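Local structure of putative TetR-family transcriptional regulator (Bordetella parapertussis 12822, 3CCY) at residues L73-L81 and Q93-I101; I20-R29 and S105-L113. The protein probably binds operator DNA through an N-terminal helix-turn-helix domain and regulates transcription, most likely as a repressor, in the manner of the TetR family. All blocks are in the same frame, centred on the assembly; numbering follows the deposited sequence. Where two conformers were deposited one is given.

Contact 1: L73-L81 and Q93-I101; sequences LLERCRQVL and QIVKLFLEI
Leu97 and Phe98 face Leu73, Cys77 and Val80 across the apolar centre of this antiparallel helix pair; the axes of segments 73-81 and 93-101 approach to 9.9 Å at an angle of 153°. The CD2 branch of Leu97 lies against the backbone of the facing helix, 3.5 Å from the N of Cys77, while its CD1 branch turns to Arg76. In the given one of its two conformers, Cys77 places SG at the edge of the Phe98 ring, 3.2 Å from CE1, an edge-on sulfur-aromatic contact. With CG anti to the backbone N (chi1 -158°), Leu73 swings its tip toward the facing helix although its CB is directed to one side; CD1 of Leu73 then lies 3.5 Å from CD1 of Phe98 and also meets CD1 of Ile101. Toward the other end, Val80 CG1 packs 3.7 Å from CB of Gln93 and also meets CG1 of Ile94, whose CD1 goes on to touch CD2 of Leu81.

The polar edge is carried by Arg76. Its chain bends at chi3, and the guanidinium passes over CD1 of Leu97, which covers part of one face, to reach Glu100 in a salt bridge. Arg76 NH2 and Glu100 OE2 are modelled only 2.4 Å apart, which is too short to be taken literally, and this arginine has a second conformer. At the other end of the interface a water bonds to Val80 O; its link to Gln93 NE2 is modelled too short and remains doubtful.

The pair joins helix 58-81, which runs on from the DNA-binding part of the chain, to helix 87-115 of the TetR-like C-terminal domain. Helix 122-145 closes one flank, with Leu134 against both Cys77 and Phe98, and helix 153-168 supplies Phe164 and Ile167 to the Phe98 ring.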
ATOM      1  N   LEU A  73      -5.418  14.735  11.049  1.00 37.70           N
ATOM      2  CA  LEU A  73      -4.041  14.385  10.835  1.00 37.77           C
ATOM      3  C   LEU A  73      -3.207  15.660  10.562  1.00 37.09           C
ATOM      4  O   LEU A  73      -2.111  15.833  11.112  1.00 35.50           O
ATOM      5  CB  LEU A  73      -3.965  13.406   9.665  1.00 38.03           C
ATOM      6  CG  LEU A  73      -2.789  12.468   9.478  1.00 41.12           C
ATOM      7  CD1 LEU A  73      -2.136  12.007  10.784  1.00 42.32           C
ATOM      8  CD2 LEU A  73      -3.253  11.260   8.626  1.00 40.24           C
ATOM      9  N   LEU A  74      -3.736  16.542   9.710  1.00 36.19           N
ATOM     10  CA  LEU A  74      -3.077  17.805   9.391  1.00 36.68           C
ATOM     11  C   LEU A  74      -2.881  18.696  10.614  1.00 36.62           C
ATOM     12  O   LEU A  74      -1.809  19.245  10.796  1.00 36.31           O
ATOM     13  CB  LEU A  74      -3.835  18.573   8.282  1.00 37.04           C
ATOM     14  CG  LEU A  74      -3.645  18.017   6.849  1.00 37.59           C
ATOM     15  CD1 LEU A  74      -4.631  18.689   5.894  1.00 37.30           C
ATOM     16  CD2 LEU A  74      -2.207  18.195   6.309  1.00 37.21           C
ATOM     17  N   GLU A  75      -3.900  18.826  11.457  1.00 37.54           N
ATOM     18  CA  GLU A  75      -3.783  19.684  12.627  1.00 38.04           C
ATOM     19  C   GLU A  75      -2.758  19.102  13.582  1.00 36.28           C
ATOM     20  O   GLU A  75      -1.903  19.830  14.065  1.00 36.72           O
ATOM     21  CB  GLU A  75      -5.111  19.891  13.351  1.00 38.23           C
ATOM     22  CG  GLU A  75      -5.326  21.309  13.960  1.00 43.55           C
ATOM     23  CD  GLU A  75      -4.110  22.313  13.897  1.00 50.18           C
ATOM     24  OE1 GLU A  75      -3.245  22.285  14.823  1.00 50.36           O
ATOM     25  OE2 GLU A  75      -4.066  23.168  12.948  1.00 49.37           O
ATOM     26  N   ARG A  76      -2.799  17.790  13.805  1.00 35.03           N
ATOM     27  CA  ARG A  76      -1.876  17.193  14.753  0.50 33.97           C
ATOM     28  C   ARG A  76      -0.432  17.257  14.290  1.00 33.45           C
ATOM     29  O   ARG A  76       0.456  17.474  15.112  1.00 33.09           O
ATOM     30  CB  ARG A  76      -2.367  15.826  15.204  0.50 33.87           C
ATOM     31  CG  ARG A  76      -3.694  16.012  15.979  0.50 34.41           C
ATOM     32  CD  ARG A  76      -4.366  14.743  16.375  0.50 35.49           C
ATOM     33  NE  ARG A  76      -3.588  14.031  17.378  0.50 35.03           N
ATOM     34  CZ  ARG A  76      -3.739  12.743  17.654  0.50 31.43           C
ATOM     35  NH1 ARG A  76      -4.666  12.042  17.020  0.50 31.16           N
ATOM     36  NH2 ARG A  76      -2.945  12.165  18.544  0.50 29.22           N
ATOM     37  N   CYS A  77      -0.217  17.114  12.980  1.00 32.71           N
ATOM     38  CA  CYS A  77       1.095  17.316  12.348  0.50 33.75           C
ATOM     39  C   CYS A  77       1.638  18.714  12.608  1.00 33.27           C
ATOM     40  O   CYS A  77       2.831  18.900  12.857  1.00 33.37           O
ATOM     41  CB  CYS A  77       0.997  17.154  10.830  0.50 33.59           C
ATOM     42  SG  CYS A  77       1.140  15.507  10.224  0.60 36.49           S
ATOM     43  N   ARG A  78       0.779  19.703  12.456  1.00 34.41           N
ATOM     44  CA  ARG A  78       1.175  21.077  12.693  1.00 36.18           C
ATOM     45  C   ARG A  78       1.632  21.279  14.133  1.00 35.49           C
ATOM     46  O   ARG A  78       2.665  21.919  14.358  1.00 34.99           O
ATOM     47  CB  ARG A  78       0.038  22.055  12.357  1.00 35.81           C
ATOM     48  CG  ARG A  78      -0.166  22.207  10.870  1.00 37.14           C
ATOM     49  CD  ARG A  78      -1.326  23.192  10.537  1.00 40.01           C
ATOM     50  NE  ARG A  78      -1.864  22.781   9.231  1.00 46.58           N
ATOM     51  CZ  ARG A  78      -3.120  22.376   9.032  1.00 47.78           C
ATOM     52  NH1 ARG A  78      -3.500  22.029   7.801  1.00 48.22           N
ATOM     53  NH2 ARG A  78      -4.003  22.356  10.046  1.00 40.82           N
ATOM     54  N   GLN A  79       0.882  20.746  15.096  1.00 36.27           N
ATOM     55  CA  GLN A  79       1.277  20.860  16.511  1.00 37.46           C
ATOM     56  C   GLN A  79       2.655  20.240  16.739  1.00 36.55           C
ATOM     57  O   GLN A  79       3.450  20.775  17.488  1.00 36.03           O
ATOM     58  CB  GLN A  79       0.286  20.190  17.457  1.00 38.22           C
ATOM     59  CG  GLN A  79      -1.144  20.650  17.402  1.00 40.05           C
ATOM     60  CD  GLN A  79      -2.085  19.646  18.115  1.00 43.16           C
ATOM     61  OE1 GLN A  79      -1.897  19.317  19.299  1.00 49.67           O
ATOM     62  NE2 GLN A  79      -3.101  19.159  17.385  1.00 49.76           N
ATOM     63  N   VAL A  80       2.923  19.099  16.111  1.00 36.05           N
ATOM     64  CA  VAL A  80       4.240  18.496  16.162  1.00 35.96           C
ATOM     65  C   VAL A  80       5.292  19.419  15.537  1.00 36.47           C
ATOM     66  O   VAL A  80       6.341  19.666  16.148  1.00 36.03           O
ATOM     67  CB  VAL A  80       4.251  17.098  15.495  1.00 36.08           C
ATOM     68  CG1 VAL A  80       5.661  16.573  15.319  1.00 37.88           C
ATOM     69  CG2 VAL A  80       3.463  16.089  16.345  1.00 36.35           C
ATOM     70  N   LEU A  81       5.002  19.922  14.338  1.00 35.78           N
ATOM     71  CA  LEU A  81       5.926  20.794  13.638  1.00 38.94           C
ATOM     72  C   LEU A  81       6.244  21.992  14.493  1.00 38.60           C
ATOM     73  O   LEU A  81       7.416  22.274  14.697  1.00 39.22           O
ATOM     74  CB  LEU A  81       5.410  21.242  12.251  1.00 38.58           C
ATOM     75  CG  LEU A  81       5.478  20.213  11.132  1.00 42.74           C
ATOM     76  CD1 LEU A  81       5.055  20.881   9.835  1.00 43.57           C
ATOM     77  CD2 LEU A  81       6.878  19.618  11.006  1.00 44.59           C
ATOM     78  N   GLN A  93       8.799  12.295  15.742  1.00 32.79           N
ATOM     79  CA  GLN A  93       7.475  12.584  16.297  1.00 34.28           C
ATOM     80  C   GLN A  93       6.348  12.509  15.252  1.00 33.77           C
ATOM     81  O   GLN A  93       5.238  12.039  15.534  1.00 33.37           O
ATOM     82  CB  GLN A  93       7.468  13.913  17.073  1.00 33.05           C
ATOM     83  CG  GLN A  93       8.143  13.832  18.444  1.00 34.78           C
ATOM     84  CD  GLN A  93       8.249  15.187  19.154  1.00 37.41           C
ATOM     85  OE1 GLN A  93       8.479  15.243  20.376  1.00 42.50           O
ATOM     86  NE2 GLN A  93       8.074  16.276  18.411  1.00 40.39           N
ATOM     87  N   ILE A  94       6.620  12.970  14.035  1.00 33.58           N
ATOM     88  CA  ILE A  94       5.663  12.821  12.958  1.00 33.48           C
ATOM     89  C   ILE A  94       5.385  11.347  12.659  1.00 33.23           C
ATOM     90  O   ILE A  94       4.239  10.948  12.497  1.00 32.82           O
ATOM     91  CB  ILE A  94       6.157  13.517  11.633  1.00 34.85           C
ATOM     92  CG1 ILE A  94       6.125  15.028  11.784  1.00 33.99           C
ATOM     93  CG2 ILE A  94       5.361  12.974  10.392  1.00 33.86           C
ATOM     94  CD1 ILE A  94       6.910  15.750  10.651  1.00 37.49           C
ATOM     95  N   VAL A  95       6.421  10.520  12.583  1.00 32.09           N
ATOM     96  CA  VAL A  95       6.167   9.110  12.269  1.00 32.95           C
ATOM     97  C   VAL A  95       5.358   8.426  13.423  1.00 31.62           C
ATOM     98  O   VAL A  95       4.473   7.629  13.178  1.00 29.67           O
ATOM     99  CB  VAL A  95       7.492   8.341  12.011  1.00 31.13           C
ATOM    100  CG1 VAL A  95       7.216   6.828  11.688  1.00 33.51           C
ATOM    101  CG2 VAL A  95       8.271   9.030  10.868  1.00 36.30           C
ATOM    102  N   LYS A  96       5.702   8.752  14.662  1.00 30.32           N
ATOM    103  CA  LYS A  96       5.017   8.199  15.848  1.00 30.66           C
ATOM    104  C   LYS A  96       3.556   8.635  15.810  1.00 30.89           C
ATOM    105  O   LYS A  96       2.673   7.852  16.135  1.00 30.62           O
ATOM    106  CB  LYS A  96       5.647   8.742  17.114  1.00 30.04           C
ATOM    107  CG  LYS A  96       6.928   8.065  17.531  1.00 29.62           C
ATOM    108  CD  LYS A  96       7.406   8.562  18.925  1.00 31.28           C
ATOM    109  CE  LYS A  96       8.676   7.728  19.246  1.00 33.89           C
ATOM    110  NZ  LYS A  96       9.170   7.969  20.575  1.00 36.92           N
ATOM    111  N   LEU A  97       3.304   9.874  15.387  1.00 31.52           N
ATOM    112  CA  LEU A  97       1.909  10.356  15.245  1.00 32.56           C
ATOM    113  C   LEU A  97       1.107   9.516  14.238  1.00 33.15           C
ATOM    114  O   LEU A  97      -0.031   9.103  14.528  1.00 30.92           O
ATOM    115  CB  LEU A  97       1.870  11.837  14.846  1.00 32.04           C
ATOM    116  CG  LEU A  97       0.552  12.420  14.358  1.00 32.75           C
ATOM    117  CD1 LEU A  97      -0.388  12.502  15.561  1.00 29.96           C
ATOM    118  CD2 LEU A  97       0.762  13.811  13.720  1.00 32.40           C
ATOM    119  N   PHE A  98       1.693   9.279  13.062  1.00 34.32           N
ATOM    120  CA  PHE A  98       0.965   8.529  12.024  1.00 36.34           C
ATOM    121  C   PHE A  98       0.620   7.132  12.503  1.00 35.97           C
ATOM    122  O   PHE A  98      -0.506   6.644  12.293  1.00 36.46           O
ATOM    123  CB  PHE A  98       1.700   8.537  10.656  1.00 37.85           C
ATOM    124  CG  PHE A  98       1.818   9.920  10.027  1.00 41.01           C
ATOM    125  CD1 PHE A  98       1.189  11.015  10.590  1.00 46.46           C
ATOM    126  CD2 PHE A  98       2.525  10.118   8.864  1.00 46.89           C
ATOM    127  CE1 PHE A  98       1.293  12.276  10.010  1.00 48.36           C
ATOM    128  CE2 PHE A  98       2.625  11.394   8.274  1.00 45.06           C
ATOM    129  CZ  PHE A  98       2.009  12.454   8.839  1.00 44.45           C
ATOM    130  N   LEU A  99       1.557   6.490  13.192  1.00 36.16           N
ATOM    131  CA  LEU A  99       1.317   5.143  13.686  1.00 36.28           C
ATOM    132  C   LEU A  99       0.397   5.112  14.885  1.00 36.31           C
ATOM    133  O   LEU A  99      -0.322   4.140  15.091  1.00 36.47           O
ATOM    134  CB  LEU A  99       2.640   4.392  13.938  1.00 37.47           C
ATOM    135  CG  LEU A  99       3.411   4.090  12.646  1.00 37.99           C
ATOM    136  CD1 LEU A  99       4.665   3.330  12.975  1.00 38.92           C
ATOM    137  CD2 LEU A  99       2.577   3.285  11.619  1.00 41.33           C
ATOM    138  N   GLU A 100       0.389   6.188  15.670  1.00 35.08           N
ATOM    139  CA  GLU A 100      -0.565   6.323  16.748  1.00 35.45           C
ATOM    140  C   GLU A 100      -2.013   6.370  16.192  1.00 35.85           C
ATOM    141  O   GLU A 100      -2.928   5.703  16.715  1.00 35.74           O
ATOM    142  CB  GLU A 100      -0.230   7.565  17.586  1.00 35.85           C
ATOM    143  CG  GLU A 100      -1.234   7.889  18.681  1.00 38.08           C
ATOM    144  CD  GLU A 100      -1.388   9.386  18.921  1.00 42.69           C
ATOM    145  OE1 GLU A 100      -0.370  10.129  19.037  1.00 45.40           O
ATOM    146  OE2 GLU A 100      -2.543   9.830  19.014  1.00 44.09           O
ATOM    147  N   ILE A 101      -2.200   7.173  15.147  1.00 36.00           N
ATOM    148  CA  ILE A 101      -3.483   7.314  14.474  1.00 37.86           C
ATOM    149  C   ILE A 101      -3.983   5.977  13.863  1.00 39.26           C
ATOM    150  O   ILE A 101      -5.179   5.657  13.931  1.00 39.48           O
ATOM    151  CB  ILE A 101      -3.452   8.540  13.540  1.00 37.21           C
ATOM    152  CG1 ILE A 101      -3.321   9.801  14.424  1.00 37.25           C
ATOM    153  CG2 ILE A 101      -4.691   8.600  12.644  1.00 37.50           C
ATOM    154  CD1 ILE A 101      -3.197  11.115  13.674  1.00 40.70           C
TER
HETATM  155  O   HOH W   1       7.370  18.606  18.466  1.00 36.73           O

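Contact 2: I20-R29 and S105-L113; sequences IERAAAMFAR and SRDRHVVML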
ATOM      1  N   ILE A  20     -21.022   6.939  11.084  1.00 44.50           N
ATOM      2  CA  ILE A  20     -19.649   7.107  10.619  1.00 43.84           C
ATOM      3  C   ILE A  20     -18.745   5.969  11.101  1.00 43.65           C
ATOM      4  O   ILE A  20     -17.996   5.399  10.309  1.00 42.85           O
ATOM      5  CB  ILE A  20     -19.064   8.489  11.052  1.00 43.72           C
ATOM      6  CG1 ILE A  20     -19.782   9.637  10.332  1.00 43.53           C
ATOM      7  CG2 ILE A  20     -17.559   8.561  10.789  1.00 43.87           C
ATOM      8  CD1 ILE A  20     -19.391   9.791   8.862  1.00 44.80           C
ATOM      9  N   GLU A  21     -18.837   5.648  12.395  1.00 43.40           N
ATOM     10  CA  GLU A  21     -18.045   4.589  13.031  1.00 43.33           C
ATOM     11  C   GLU A  21     -18.333   3.229  12.397  1.00 42.07           C
ATOM     12  O   GLU A  21     -17.411   2.480  12.063  1.00 41.72           O
ATOM     13  CB  GLU A  21     -18.355   4.534  14.538  1.00 43.52           C
ATOM     14  CG  GLU A  21     -17.335   3.765  15.408  1.00 44.98           C
ATOM     15  CD  GLU A  21     -17.633   3.864  16.923  1.00 45.70           C
ATOM     16  OE1 GLU A  21     -16.678   3.692  17.726  1.00 49.09           O
ATOM     17  OE2 GLU A  21     -18.807   4.112  17.312  1.00 46.38           O
ATOM     18  N   ARG A  22     -19.620   2.929  12.225  1.00 40.87           N
ATOM     19  CA  ARG A  22     -20.053   1.625  11.729  1.00 39.71           C
ATOM     20  C   ARG A  22     -19.788   1.469  10.221  1.00 38.48           C
ATOM     21  O   ARG A  22     -19.386   0.391   9.766  1.00 38.24           O
ATOM     22  CB  ARG A  22     -21.526   1.367  12.096  1.00 40.28           C
ATOM     23  CG  ARG A  22     -21.759   0.024  12.781  1.00 41.62           C
ATOM     24  CD  ARG A  22     -21.710   0.120  14.310  1.00 44.98           C
ATOM     25  NE  ARG A  22     -23.055   0.086  14.901  1.00 47.56           N
ATOM     26  CZ  ARG A  22     -23.326   0.140  16.207  1.00 47.76           C
ATOM     27  NH1 ARG A  22     -22.346   0.235  17.102  1.00 48.33           N
ATOM     28  NH2 ARG A  22     -24.584   0.103  16.618  1.00 46.20           N
ATOM     29  N   ALA A  23     -19.993   2.553   9.465  1.00 36.91           N
ATOM     30  CA  ALA A  23     -19.666   2.609   8.033  1.00 35.67           C
ATOM     31  C   ALA A  23     -18.173   2.437   7.765  1.00 35.10           C
ATOM     32  O   ALA A  23     -17.779   1.697   6.854  1.00 34.31           O
ATOM     33  CB  ALA A  23     -20.132   3.919   7.439  1.00 35.96           C
ATOM     34  N   ALA A  24     -17.354   3.141   8.542  1.00 33.98           N
ATOM     35  CA  ALA A  24     -15.897   3.028   8.430  1.00 33.98           C
ATOM     36  C   ALA A  24     -15.472   1.569   8.545  1.00 34.05           C
ATOM     37  O   ALA A  24     -14.696   1.082   7.727  1.00 34.30           O
ATOM     38  CB  ALA A  24     -15.216   3.879   9.484  1.00 33.27           C
ATOM     39  N   ALA A  25     -16.006   0.863   9.539  1.00 34.66           N
ATOM     40  CA  ALA A  25     -15.675  -0.551   9.713  1.00 35.94           C
ATOM     41  C   ALA A  25     -16.024  -1.408   8.482  1.00 36.56           C
ATOM     42  O   ALA A  25     -15.218  -2.223   8.037  1.00 37.08           O
ATOM     43  CB  ALA A  25     -16.314  -1.108  10.979  1.00 35.70           C
HETATM   44  N   MSE A  26     -17.203  -1.205   7.906  1.00 37.24           N
HETATM   45  CA  MSE A  26     -17.586  -1.983   6.728  1.00 38.13           C
HETATM   46  C   MSE A  26     -16.806  -1.634   5.461  1.00 38.95           C
HETATM   47  O   MSE A  26     -16.366  -2.536   4.740  1.00 39.13           O
HETATM   48  CB  MSE A  26     -19.083  -1.898   6.494  1.00 38.04           C
HETATM   49  CG  MSE A  26     -19.844  -2.872   7.373  1.00 38.12           C
HETATM   50 SE   MSE A  26     -21.750  -2.803   7.132  0.50 38.46          SE
HETATM   51  CE  MSE A  26     -22.083  -1.110   8.041  1.00 38.20           C
ATOM     52  N   PHE A  27     -16.624  -0.337   5.201  1.00 39.65           N
ATOM     53  CA  PHE A  27     -15.841   0.127   4.053  1.00 40.72           C
ATOM     54  C   PHE A  27     -14.414  -0.431   4.082  1.00 42.08           C
ATOM     55  O   PHE A  27     -13.782  -0.596   3.028  1.00 42.30           O
ATOM     56  CB  PHE A  27     -15.757   1.661   4.012  1.00 40.37           C
ATOM     57  CG  PHE A  27     -17.074   2.370   3.754  1.00 39.53           C
ATOM     58  CD1 PHE A  27     -18.189   1.696   3.271  1.00 38.93           C
ATOM     59  CD2 PHE A  27     -17.162   3.744   3.954  1.00 39.45           C
ATOM     60  CE1 PHE A  27     -19.383   2.374   3.029  1.00 39.13           C
ATOM     61  CE2 PHE A  27     -18.345   4.431   3.714  1.00 37.47           C
ATOM     62  CZ  PHE A  27     -19.461   3.741   3.249  1.00 39.45           C
ATOM     63  N   ALA A  28     -13.903  -0.671   5.294  1.00 43.41           N
ATOM     64  CA  ALA A  28     -12.535  -1.167   5.504  1.00 44.90           C
ATOM     65  C   ALA A  28     -12.391  -2.699   5.440  1.00 46.22           C
ATOM     66  O   ALA A  28     -11.307  -3.183   5.113  1.00 47.19           O
ATOM     67  CB  ALA A  28     -11.937  -0.613   6.813  1.00 44.11           C
ATOM     68  N   ARG A  29     -13.453  -3.459   5.745  1.00 47.51           N
ATOM     69  CA  ARG A  29     -13.440  -4.916   5.498  1.00 48.78           C
ATOM     70  C   ARG A  29     -13.762  -5.212   4.025  1.00 48.88           C
ATOM     71  O   ARG A  29     -12.850  -5.490   3.244  1.00 49.12           O
ATOM     72  CB  ARG A  29     -14.405  -5.710   6.399  1.00 49.45           C
ATOM     73  CG  ARG A  29     -14.514  -5.291   7.857  1.00 51.89           C
ATOM     74  CD  ARG A  29     -13.215  -5.478   8.638  1.00 56.03           C
ATOM     75  NE  ARG A  29     -13.317  -4.875   9.970  1.00 58.89           N
ATOM     76  CZ  ARG A  29     -13.081  -3.591  10.237  1.00 59.90           C
ATOM     77  NH1 ARG A  29     -12.714  -2.759   9.268  1.00 60.20           N
ATOM     78  NH2 ARG A  29     -13.205  -3.134  11.482  1.00 60.69           N
ATOM     79  N   SER A 105      -7.247   4.724  15.160  1.00 42.12           N
ATOM     80  CA  SER A 105      -8.237   4.972  14.108  1.00 41.55           C
ATOM     81  C   SER A 105      -8.018   4.117  12.864  1.00 39.89           C
ATOM     82  O   SER A 105      -8.121   4.624  11.745  1.00 40.52           O
ATOM     83  CB  SER A 105      -8.197   6.454  13.696  1.00 41.45           C
ATOM     84  OG  SER A 105      -8.931   7.249  14.601  1.00 43.22           O
ATOM     85  N   ARG A 106      -7.740   2.832  13.056  1.00 38.88           N
ATOM     86  CA  ARG A 106      -7.388   1.934  11.949  1.00 37.62           C
ATOM     87  C   ARG A 106      -8.393   1.972  10.778  1.00 36.83           C
ATOM     88  O   ARG A 106      -8.004   2.175   9.610  1.00 35.57           O
ATOM     89  CB  ARG A 106      -7.217   0.490  12.440  1.00 37.73           C
ATOM     90  CG  ARG A 106      -6.618  -0.395  11.331  1.00 37.50           C
ATOM     91  CD  ARG A 106      -6.442  -1.874  11.697  1.00 38.79           C
ATOM     92  NE  ARG A 106      -5.869  -2.560  10.532  1.00 39.24           N
ATOM     93  CZ  ARG A 106      -6.600  -3.031   9.525  1.00 40.34           C
ATOM     94  NH1 ARG A 106      -7.926  -2.941   9.558  1.00 40.43           N
ATOM     95  NH2 ARG A 106      -6.015  -3.606   8.487  1.00 41.46           N
ATOM     96  N   ASP A 107      -9.673   1.766  11.094  1.00 34.97           N
ATOM     97  CA  ASP A 107     -10.720   1.761  10.080  1.00 35.13           C
ATOM     98  C   ASP A 107     -10.734   3.008   9.197  1.00 34.82           C
ATOM     99  O   ASP A 107     -10.745   2.895   7.978  1.00 33.25           O
ATOM    100  CB  ASP A 107     -12.095   1.601  10.734  1.00 34.94           C
ATOM    101  CG  ASP A 107     -12.323   0.215  11.273  1.00 36.32           C
ATOM    102  OD1 ASP A 107     -11.606  -0.724  10.850  1.00 37.20           O
ATOM    103  OD2 ASP A 107     -13.223   0.069  12.128  1.00 40.15           O
ATOM    104  N   ARG A 108     -10.808   4.186   9.823  1.00 35.92           N
ATOM    105  CA  ARG A 108     -10.838   5.456   9.078  1.00 38.08           C
ATOM    106  C   ARG A 108      -9.516   5.658   8.317  1.00 38.68           C
ATOM    107  O   ARG A 108      -9.510   6.176   7.213  1.00 38.50           O
ATOM    108  CB  ARG A 108     -11.149   6.649  10.006  1.00 37.82           C
ATOM    109  CG  ARG A 108     -12.655   6.827  10.416  1.00 38.96           C
ATOM    110  CD  ARG A 108     -12.781   8.023  11.361  1.00 39.79           C
ATOM    111  NE  ARG A 108     -14.086   8.214  12.023  1.00 44.78           N
ATOM    112  CZ  ARG A 108     -14.596   7.424  12.977  1.00 46.03           C
ATOM    113  NH1 ARG A 108     -15.774   7.702  13.517  1.00 45.40           N
ATOM    114  NH2 ARG A 108     -13.954   6.340  13.383  1.00 48.42           N
ATOM    115  N   HIS A 109      -8.410   5.198   8.903  1.00 40.44           N
ATOM    116  CA  HIS A 109      -7.080   5.219   8.254  1.00 42.23           C
ATOM    117  C   HIS A 109      -7.075   4.368   6.972  1.00 42.07           C
ATOM    118  O   HIS A 109      -6.775   4.849   5.875  1.00 41.58           O
ATOM    119  CB  HIS A 109      -6.052   4.689   9.259  1.00 43.51           C
ATOM    120  CG  HIS A 109      -4.634   5.089   8.987  1.00 49.04           C
ATOM    121  ND1 HIS A 109      -3.771   4.314   8.234  1.00 55.52           N
ATOM    122  CD2 HIS A 109      -3.912   6.158   9.414  1.00 53.49           C
ATOM    123  CE1 HIS A 109      -2.581   4.898   8.202  1.00 58.32           C
ATOM    124  NE2 HIS A 109      -2.637   6.014   8.918  1.00 56.30           N
ATOM    125  N   VAL A 110      -7.432   3.095   7.105  1.00 42.02           N
ATOM    126  CA  VAL A 110      -7.552   2.210   5.945  1.00 41.15           C
ATOM    127  C   VAL A 110      -8.436   2.857   4.861  1.00 41.89           C
ATOM    128  O   VAL A 110      -8.047   2.895   3.685  1.00 41.32           O
ATOM    129  CB  VAL A 110      -8.093   0.796   6.329  1.00 40.81           C
ATOM    130  CG1 VAL A 110      -8.343  -0.064   5.080  1.00 39.90           C
ATOM    131  CG2 VAL A 110      -7.147   0.094   7.284  1.00 39.48           C
ATOM    132  N   VAL A 111      -9.596   3.395   5.264  1.00 41.64           N
ATOM    133  CA  VAL A 111     -10.533   4.031   4.312  1.00 42.01           C
ATOM    134  C   VAL A 111      -9.879   5.233   3.563  1.00 42.71           C
ATOM    135  O   VAL A 111     -10.107   5.397   2.354  1.00 41.74           O
ATOM    136  CB  VAL A 111     -11.923   4.374   4.971  1.00 41.90           C
ATOM    137  CG1 VAL A 111     -12.804   5.165   4.028  1.00 42.14           C
ATOM    138  CG2 VAL A 111     -12.677   3.105   5.361  1.00 40.95           C
HETATM  139  N   MSE A 112      -9.079   6.043   4.272  1.00 43.40           N
HETATM  140  CA  MSE A 112      -8.317   7.107   3.622  0.50 45.62           C
HETATM  141  C   MSE A 112      -7.397   6.501   2.556  1.00 46.10           C
HETATM  142  O   MSE A 112      -7.522   6.829   1.367  1.00 46.48           O
HETATM  143  CB  MSE A 112      -7.513   7.928   4.643  0.50 45.88           C
HETATM  144  CG  MSE A 112      -6.910   9.247   4.103  0.50 47.82           C
HETATM  145 SE   MSE A 112      -8.217  10.575   3.438  0.50 55.44          SE
HETATM  146  CE  MSE A 112      -8.278  10.039   1.557  0.50 51.33           C
ATOM    147  N   LEU A 113      -6.524   5.581   2.979  1.00 47.63           N
ATOM    148  CA  LEU A 113      -5.543   4.901   2.114  1.00 49.30           C
ATOM    149  C   LEU A 113      -6.138   4.062   0.994  1.00 50.14           C
ATOM    150  O   LEU A 113      -5.400   3.588   0.142  1.00 51.67           O
ATOM    151  CB  LEU A 113      -4.595   4.029   2.961  1.00 48.66           C
ATOM    152  CG  LEU A 113      -3.812   4.774   4.057  1.00 50.21           C
ATOM    153  CD1 LEU A 113      -2.919   3.861   4.881  1.00 50.19           C
ATOM    154  CD2 LEU A 113      -2.986   5.958   3.478  1.00 53.05           C
TER
HETATM  155  O   HOH W   2     -15.022   2.013  13.038  1.00 40.91           O
HETATM  156  O   HOH W   3      -9.671  -3.996   7.159  1.00 52.17           O
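Ala25 and Asp107, 5.5 Å apart at their CA atoms, and Ala28 and Val111 mark where the helical segments 20-29 and 105-113 pass each other, their axes 8.3 Å apart and inclined at 55°. Small residues permit this approach: Asp107 fits as a knob into the hole formed by Ala24, Ala25, Ala28 and Arg29. Its carboxylate is gripped end-on by Arg29, both terminal nitrogens converging on one oxygen, with Arg29 NH1 2.8 Å and NH2 3.0 Å from Asp107 OD1. The two reach OD1 from the same face of the carboxylate, NH1 well above its plane and NH2 nearer to it on the syn side; the two planar groups are turned 43° apart. A bend at chi2 (-64°) folds the arginine back to this position although its CB points away from the facing helix. The other oxygen, OD2, takes a weak bond from NH2 and one from a water that also bonds to Glu21 O.

On one side of this knob, Arg108 stretches out from CG to NE and crosses Ile20 at about a right angle, its NH1 3.4 Å from Ile20 CG2. Further along, Val111 CG2 rests 3.7 Å from Phe27 CB and as close to Ala24 O, while Val110 CG1 touches the methyl of Ala28. A second water ties Ala28 O to Arg106 NH1.

The contact joins the first helix of the DNA-binding region, 15-29, to helix 87-115 of the C-terminal region. Helix 58-81 packs beside both, through Val61 on Ala23 and through Leu62 and Leu66 on Val111.

Helix 87-115 carries one side of both contacts: residues 93-101 pair with helix 58-81 in contact 1, and residues 105-113, further along, meet helix 15-29 in contact 2. The centres are about 19 Å apart, on opposite sides of the chain's centre, and the two touch where His109 packs on Ile101. In chain order both segments of contact 1 fall between the two segments of contact 2. Contact 2 joins the DNA-binding and C-terminal regions directly, while contact 1 ties down the C-terminal part of helix 58-81, whose start lies in the DNA-binding part. TetR-family proteins generally relay ligand-induced movements through this junction; whether this one does is not established.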